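Local coordinates for protein endonuclease V (Streptomyces avermitilis, PDB 3GOC) that probably nicks double-stranded DNA at the second phosphodiester bond 3' to a deoxyinosine, using magnesium, in the repair of deaminated bases, at residues Y49-A60 with R92-L101; T39-V47 with C106-D114. All blocks are in the same frame, centred on the assembly; numbering follows the deposited sequence.

In the fold
Both contacts are built on one central sheet of the RNase H-like fold, with their centres about 16 Å apart. Interaction 2 pairs strand 41-49 with strand 110-114 and places D46 where it bridges the two magnesium ions, with D114 beside one of them. Interaction 1 packs helix 94-102 on the neighbouring strand 55-64. The two meet along the seam between strands 41-49 and 55-64: A59 N lies 3.0 Å from D46 O, a probable hydrogen bond that ties the metal-bearing strand to the helix-covered one. Beside it, V47 CG2 packs 3.4 Å from E93 OE2. The E93 side chain is about 7 Å from a magnesium ion, so interaction 1 comes near the metal site through E93, without reaching the ion.

Interaction 1 of 2, residues Y49-A60 with R92-L101; sequences YDDERDVVVAAA and REIPTVLAAL
In this RNase H-like fold, helix 94-102 lies over one face of the central sheet, where A58 and A60 of strand 55-64 meet T96, A100 and L101. The axes of the short segments approach to 7.1 Å and cross at -37°. Alanines suit this interface because their small side chains let the helix backbone sit close: the CA atoms of A58 and V97 are 5.3 Å apart, and A58 CB meets A100 CB at 4.1 Å. T96 wedges in beside them with its methyl CG2, 3.7 Å from A58 CB, while its OG1 comes within 3.6 Å of V56 CG1, the two side chains running in opposite directions.

Ahead of the helix the contact becomes polar and aromatic. Over one face of the Y49 ring, at the end of the preceding strand, lies V56 CG2, toward the rim; over the opposite face lies the R92 guanidinium, toward the hydroxyl end. Guanidinium and ring are nearly flat on each other, centres 4.0 Å apart and planes 20° apart, an arrangement in which the cation can probably interact with the pi system. A hydrogen bond from R92 NE to L89 O helps fix the guanidinium's rotation, and R92 also touches Y84, predicted to interact with target DNA. Meanwhile Y49 OH donates to E93 OE2 at 2.7 Å, approaching on the anti side of the carboxylate and somewhat out of its plane. E93, at the helix N-cap position, reaches it because CG sits between the backbone N and the carbonyl carbon (chi1 59°) and the chain is extended beyond. A leucine in place of Y49 would probably deprive E93 OE2 of this donor and leave the R92 guanidinium without its flat stacking surface. At the far end, L101 finishes the apolar row by bringing CD2 to 4.0 Å from A60 CB.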
# COMPACT_ATOMS: atom_id res chain seq x y z
N TYR A 49 1.32 28.82 -7.09
CA TYR A 49 1.48 29.96 -7.99
C TYR A 49 1.15 31.25 -7.28
O TYR A 49 0.17 31.32 -6.53
CB TYR A 49 0.56 29.83 -9.21
CG TYR A 49 0.98 28.77 -10.19
CD1 TYR A 49 0.57 27.44 -10.05
CD2 TYR A 49 1.80 29.09 -11.27
CE1 TYR A 49 0.97 26.46 -10.95
CE2 TYR A 49 2.21 28.12 -12.18
CZ TYR A 49 1.79 26.81 -12.01
OH TYR A 49 2.20 25.85 -12.91
N ASP A 50 1.95 32.28 -7.51
CA ASP A 50 1.68 33.56 -6.89
C ASP A 50 0.68 34.31 -7.78
O ASP A 50 0.74 34.23 -9.00
CB ASP A 50 2.95 34.38 -6.76
CG ASP A 50 2.80 35.53 -5.79
OD1 ASP A 50 2.56 36.67 -6.23
OD2 ASP A 50 2.89 35.28 -4.57
N ASP A 51 -0.25 35.03 -7.16
CA ASP A 51 -1.25 35.77 -7.92
C ASP A 51 -0.82 37.17 -8.31
O ASP A 51 -1.41 37.77 -9.20
CB ASP A 51 -2.57 35.88 -7.15
CG ASP A 51 -3.23 34.54 -6.94
OD1 ASP A 51 -3.14 33.68 -7.83
OD2 ASP A 51 -3.87 34.36 -5.88
N GLU A 52 0.21 37.69 -7.65
CA GLU A 52 0.66 39.05 -7.92
C GLU A 52 1.84 39.16 -8.87
O GLU A 52 1.98 40.15 -9.57
CB GLU A 52 1.00 39.75 -6.60
CG GLU A 52 -0.22 40.01 -5.73
CD GLU A 52 -1.25 40.91 -6.40
OE1 GLU A 52 -0.84 41.96 -6.94
OE2 GLU A 52 -2.45 40.56 -6.37
N ARG A 53 2.69 38.14 -8.87
CA ARG A 53 3.83 38.13 -9.78
C ARG A 53 3.88 36.80 -10.51
O ARG A 53 3.38 35.79 -10.02
CB ARG A 53 5.14 38.42 -9.02
CG ARG A 53 5.35 37.62 -7.76
CD ARG A 53 6.01 38.52 -6.71
NE ARG A 53 6.75 37.76 -5.70
CZ ARG A 53 7.96 37.24 -5.89
NH1 ARG A 53 8.57 37.40 -7.06
NH2 ARG A 53 8.55 36.57 -4.92
N ASP A 54 4.48 36.81 -11.70
CA ASP A 54 4.57 35.61 -12.53
C ASP A 54 5.60 34.62 -12.01
O ASP A 54 6.55 34.27 -12.71
CB ASP A 54 4.91 36.01 -13.98
CG ASP A 54 4.25 35.11 -15.00
OD1 ASP A 54 4.61 35.20 -16.20
OD2 ASP A 54 3.35 34.32 -14.63
N VAL A 55 5.40 34.16 -10.78
CA VAL A 55 6.33 33.22 -10.17
C VAL A 55 5.61 31.97 -9.66
O VAL A 55 4.43 32.02 -9.30
CB VAL A 55 7.08 33.90 -8.99
CG1 VAL A 55 8.03 32.91 -8.34
CG2 VAL A 55 7.85 35.11 -9.50
N VAL A 56 6.32 30.85 -9.67
CA VAL A 56 5.78 29.59 -9.19
C VAL A 56 6.82 28.98 -8.25
O VAL A 56 8.02 29.09 -8.48
CB VAL A 56 5.44 28.62 -10.37
CG1 VAL A 56 6.68 28.37 -11.23
CG2 VAL A 56 4.88 27.31 -9.82
N VAL A 57 6.34 28.39 -7.16
CA VAL A 57 7.23 27.77 -6.19
C VAL A 57 6.94 26.29 -6.10
O VAL A 57 5.79 25.88 -5.92
CB VAL A 57 7.06 28.41 -4.79
CG1 VAL A 57 7.85 27.62 -3.75
CG2 VAL A 57 7.54 29.86 -4.82
N ALA A 58 7.98 25.48 -6.24
CA ALA A 58 7.83 24.04 -6.17
C ALA A 58 8.47 23.48 -4.91
O ALA A 58 9.44 24.04 -4.40
CB ALA A 58 8.48 23.40 -7.39
N ALA A 59 7.89 22.40 -4.41
CA ALA A 59 8.43 21.75 -3.23
C ALA A 59 8.51 20.25 -3.49
O ALA A 59 7.68 19.68 -4.19
CB ALA A 59 7.53 22.01 -2.01
N ALA A 60 9.55 19.64 -2.93
CA ALA A 60 9.73 18.20 -3.04
C ALA A 60 9.99 17.74 -1.62
O ALA A 60 10.88 18.26 -0.94
CB ALA A 60 10.92 17.88 -3.93
N ARG A 92 4.26 25.26 -17.46
CA ARG A 92 4.43 26.43 -16.61
C ARG A 92 5.33 26.15 -15.41
O ARG A 92 5.98 27.06 -14.90
CB ARG A 92 3.08 26.88 -16.03
CG ARG A 92 1.98 27.15 -17.03
CD ARG A 92 0.73 27.59 -16.29
NE ARG A 92 0.23 26.53 -15.41
CZ ARG A 92 -0.64 26.71 -14.42
NH1 ARG A 92 -1.11 27.93 -14.16
NH2 ARG A 92 -1.05 25.68 -13.69
N GLU A 93 5.37 24.89 -14.97
CA GLU A 93 6.09 24.52 -13.76
C GLU A 93 7.18 23.47 -13.80
O GLU A 93 7.93 23.34 -12.84
CB GLU A 93 5.07 24.08 -12.71
CG GLU A 93 4.22 22.91 -13.18
CD GLU A 93 3.12 22.55 -12.21
OE1 GLU A 93 3.30 21.59 -11.43
OE2 GLU A 93 2.09 23.25 -12.22
N ILE A 94 7.29 22.71 -14.89
CA ILE A 94 8.30 21.68 -14.96
C ILE A 94 9.72 22.13 -14.61
O ILE A 94 10.40 21.47 -13.83
CB ILE A 94 8.26 20.99 -16.33
CG1 ILE A 94 7.06 20.03 -16.35
CG2 ILE A 94 9.54 20.24 -16.62
CD1 ILE A 94 6.55 19.74 -17.72
N PRO A 95 10.18 23.26 -15.17
CA PRO A 95 11.54 23.71 -14.85
C PRO A 95 11.78 23.91 -13.35
O PRO A 95 12.84 23.57 -12.82
CB PRO A 95 11.67 25.02 -15.63
CG PRO A 95 10.79 24.78 -16.82
CD PRO A 95 9.58 24.11 -16.21
N THR A 96 10.78 24.46 -12.68
CA THR A 96 10.90 24.73 -11.25
C THR A 96 10.80 23.45 -10.42
O THR A 96 11.46 23.32 -9.39
CB THR A 96 9.82 25.75 -10.80
OG1 THR A 96 9.95 26.94 -11.60
CG2 THR A 96 10.01 26.13 -9.34
N VAL A 97 9.99 22.50 -10.88
CA VAL A 97 9.85 21.22 -10.19
C VAL A 97 11.17 20.46 -10.30
O VAL A 97 11.64 19.86 -9.33
CB VAL A 97 8.71 20.37 -10.80
CG1 VAL A 97 8.70 18.97 -10.19
CG2 VAL A 97 7.37 21.06 -10.56
N LEU A 98 11.77 20.49 -11.49
CA LEU A 98 13.05 19.81 -11.70
C LEU A 98 14.10 20.43 -10.77
O LEU A 98 14.94 19.72 -10.23
CB LEU A 98 13.50 19.94 -13.16
CG LEU A 98 12.67 19.14 -14.18
CD1 LEU A 98 13.11 19.52 -15.58
CD2 LEU A 98 12.84 17.65 -13.95
N ALA A 99 14.03 21.74 -10.58
CA ALA A 99 14.98 22.44 -9.72
C ALA A 99 14.82 22.03 -8.25
O ALA A 99 15.81 21.87 -7.53
CB ALA A 99 14.81 23.95 -9.86
N ALA A 100 13.58 21.87 -7.80
CA ALA A 100 13.36 21.47 -6.42
C ALA A 100 13.89 20.05 -6.21
O ALA A 100 14.52 19.77 -5.19
CB ALA A 100 11.86 21.52 -6.08
N LEU A 101 13.65 19.17 -7.17
CA LEU A 101 14.15 17.79 -7.05
C LEU A 101 15.67 17.79 -7.04
O LEU A 101 16.29 17.07 -6.26
CB LEU A 101 13.63 16.93 -8.20
CG LEU A 101 12.13 16.60 -8.17
CD1 LEU A 101 11.71 16.10 -9.53
CD2 LEU A 101 11.83 15.57 -7.09

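Interaction 2 of 2, residues T39-V47 with C106-D114; sequences TGRVTGVDV and CPPGLIVCD. With MG (magnesium ion), chain D; MG (magnesium ion), chain C.
From R41 to V45 the strand runs parallel to G109-C113, the short axes 27° apart, with T43 N donating to L110 O at 2.8 Å, V112 N to T43 O at 2.7 Å and V45 N to V112 O; the bond from L110 N to R41 O is weak. G109 turns the chain into its strand with a positive phi, a conformation that favours glycine. T43 adds a side-chain bond: its rotamer (chi1 -61°), with OG1 beside the backbone N, carries the hydroxyl to P108 O, to which it donates at 2.8 Å, in the carbonyl plane and on a lone pair. Branched residues fill both faces, V42 CG2 against V112 CG2 on one, while V45 CG2 touches both I111 CG2 and C113 SG, 3.4 Å from the sulfur, on the other. At the C-terminal end of the paired region, D46 bridges two magnesium ions, OD1 to one at 2.2 Å and OD2 to the other at 2.5 Å. D114 OD1 stands a long 2.9 Å from the second ion, and D217 joins D46 at the first. Helix 211-228 touches D46, V112 and D114, helix 126-134 packs on I111 and C113, and strands 55-64 and 138-142 flank the pair in the sheet.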
# COMPACT_ATOMS: atom_id res chain seq x y z
N THR A 39 8.94 0.55 1.30
CA THR A 39 10.39 0.41 1.31
C THR A 39 11.04 1.51 0.47
O THR A 39 10.41 2.05 -0.45
CB THR A 39 10.84 -0.96 0.77
OG1 THR A 39 12.25 -1.10 0.93
CG2 THR A 39 10.49 -1.08 -0.71
N GLY A 40 12.28 1.85 0.79
CA GLY A 40 12.97 2.89 0.05
C GLY A 40 12.40 4.26 0.36
O GLY A 40 11.90 4.49 1.46
N ARG A 41 12.48 5.16 -0.61
CA ARG A 41 11.98 6.53 -0.46
C ARG A 41 10.81 6.81 -1.39
O ARG A 41 10.69 6.21 -2.46
CB ARG A 41 13.10 7.55 -0.75
CG ARG A 41 14.03 7.89 0.41
CD ARG A 41 14.98 6.76 0.81
NE ARG A 41 15.81 7.15 1.95
CZ ARG A 41 16.95 7.83 1.87
NH1 ARG A 41 17.43 8.21 0.69
NH2 ARG A 41 17.62 8.14 2.97
N VAL A 42 9.93 7.71 -0.97
CA VAL A 42 8.78 8.10 -1.78
C VAL A 42 8.71 9.62 -1.60
O VAL A 42 8.80 10.13 -0.48
CB VAL A 42 7.49 7.38 -1.33
CG1 VAL A 42 7.18 7.71 0.11
CG2 VAL A 42 6.33 7.75 -2.26
N THR A 43 8.54 10.33 -2.70
CA THR A 43 8.57 11.78 -2.69
C THR A 43 7.35 12.48 -3.25
O THR A 43 6.86 12.12 -4.32
CB THR A 43 9.81 12.26 -3.47
OG1 THR A 43 10.99 11.75 -2.83
CG2 THR A 43 9.88 13.77 -3.54
N GLY A 44 6.87 13.49 -2.53
CA GLY A 44 5.74 14.24 -3.03
C GLY A 44 6.23 15.52 -3.66
O GLY A 44 7.22 16.10 -3.22
N VAL A 45 5.57 15.96 -4.73
CA VAL A 45 5.92 17.20 -5.39
C VAL A 45 4.63 17.98 -5.58
O VAL A 45 3.58 17.40 -5.86
CB VAL A 45 6.58 16.99 -6.78
CG1 VAL A 45 8.01 16.50 -6.61
CG2 VAL A 45 5.77 15.99 -7.59
N ASP A 46 4.72 19.29 -5.39
CA ASP A 46 3.56 20.15 -5.57
C ASP A 46 4.06 21.57 -5.81
O ASP A 46 5.21 21.88 -5.52
CB ASP A 46 2.67 20.13 -4.32
CG ASP A 46 1.35 20.79 -4.56
OD1 ASP A 46 0.77 21.30 -3.57
OD2 ASP A 46 0.86 20.80 -5.72
N VAL A 47 3.19 22.42 -6.35
CA VAL A 47 3.57 23.79 -6.60
C VAL A 47 2.50 24.77 -6.14
O VAL A 47 1.34 24.40 -5.93
CB VAL A 47 3.84 24.03 -8.11
CG1 VAL A 47 4.93 23.09 -8.60
CG2 VAL A 47 2.57 23.83 -8.90
N CYS A 106 19.16 13.68 -1.66
CA CYS A 106 19.06 12.26 -1.96
C CYS A 106 18.10 12.02 -3.13
O CYS A 106 17.34 12.92 -3.52
CB CYS A 106 18.53 11.51 -0.73
SG CYS A 106 16.85 12.02 -0.23
N PRO A 107 18.13 10.81 -3.71
CA PRO A 107 17.23 10.50 -4.82
C PRO A 107 15.81 10.46 -4.28
O PRO A 107 15.59 10.14 -3.11
CB PRO A 107 17.72 9.13 -5.28
CG PRO A 107 19.18 9.17 -4.96
CD PRO A 107 19.18 9.79 -3.58
N PRO A 108 14.81 10.78 -5.12
CA PRO A 108 13.42 10.77 -4.65
C PRO A 108 12.75 9.41 -4.55
O PRO A 108 11.75 9.27 -3.84
CB PRO A 108 12.73 11.68 -5.65
CG PRO A 108 13.45 11.38 -6.93
CD PRO A 108 14.91 11.30 -6.50
N GLY A 109 13.29 8.42 -5.24
CA GLY A 109 12.68 7.11 -5.23
C GLY A 109 11.50 7.16 -6.19
O GLY A 109 11.69 7.31 -7.40
N LEU A 110 10.29 7.04 -5.66
CA LEU A 110 9.08 7.12 -6.47
C LEU A 110 8.48 8.51 -6.25
O LEU A 110 8.28 8.92 -5.11
CB LEU A 110 8.09 6.04 -6.03
CG LEU A 110 6.71 5.95 -6.70
CD1 LEU A 110 5.79 6.98 -6.13
CD2 LEU A 110 6.84 6.08 -8.19
N ILE A 111 8.20 9.23 -7.33
CA ILE A 111 7.63 10.58 -7.21
C ILE A 111 6.12 10.54 -7.35
O ILE A 111 5.58 9.98 -8.30
CB ILE A 111 8.20 11.55 -8.28
CG1 ILE A 111 9.72 11.69 -8.13
CG2 ILE A 111 7.54 12.92 -8.13
CD1 ILE A 111 10.48 10.49 -8.62
N VAL A 112 5.43 11.14 -6.38
CA VAL A 112 3.97 11.19 -6.38
C VAL A 112 3.56 12.64 -6.62
O VAL A 112 3.80 13.51 -5.77
CB VAL A 112 3.39 10.70 -5.03
CG1 VAL A 112 1.87 10.71 -5.08
CG2 VAL A 112 3.91 9.28 -4.74
N CYS A 113 2.95 12.91 -7.77
CA CYS A 113 2.51 14.26 -8.11
C CYS A 113 1.06 14.49 -7.72
O CYS A 113 0.24 13.58 -7.79
CB CYS A 113 2.65 14.50 -9.62
SG CYS A 113 4.32 14.36 -10.25
N ASP A 114 0.76 15.71 -7.29
CA ASP A 114 -0.61 16.08 -6.95
C ASP A 114 -1.17 16.50 -8.30
O ASP A 114 -1.16 17.68 -8.66
CB ASP A 114 -0.64 17.26 -5.99
CG ASP A 114 -2.05 17.72 -5.68
OD1 ASP A 114 -2.23 18.89 -5.26
OD2 ASP A 114 -2.99 16.92 -5.83
MG MG D . -1.46 21.65 -5.81
MG MG C . -1.16 22.37 -3.53
O HOH W 1 16.71 7.85 -1.88
O HOH W 2 2.59 17.59 -8.28
O HOH W 3 1.16 19.74 -8.38
O HOH W 4 -0.21 24.47 -3.67
O HOH W 5 -2.11 20.27 -3.08
O HOH W 6 -1.16 20.26 -7.94
O HOH W 7 -3.62 21.07 -6.92
O HOH W 8 -3.24 23.40 -3.51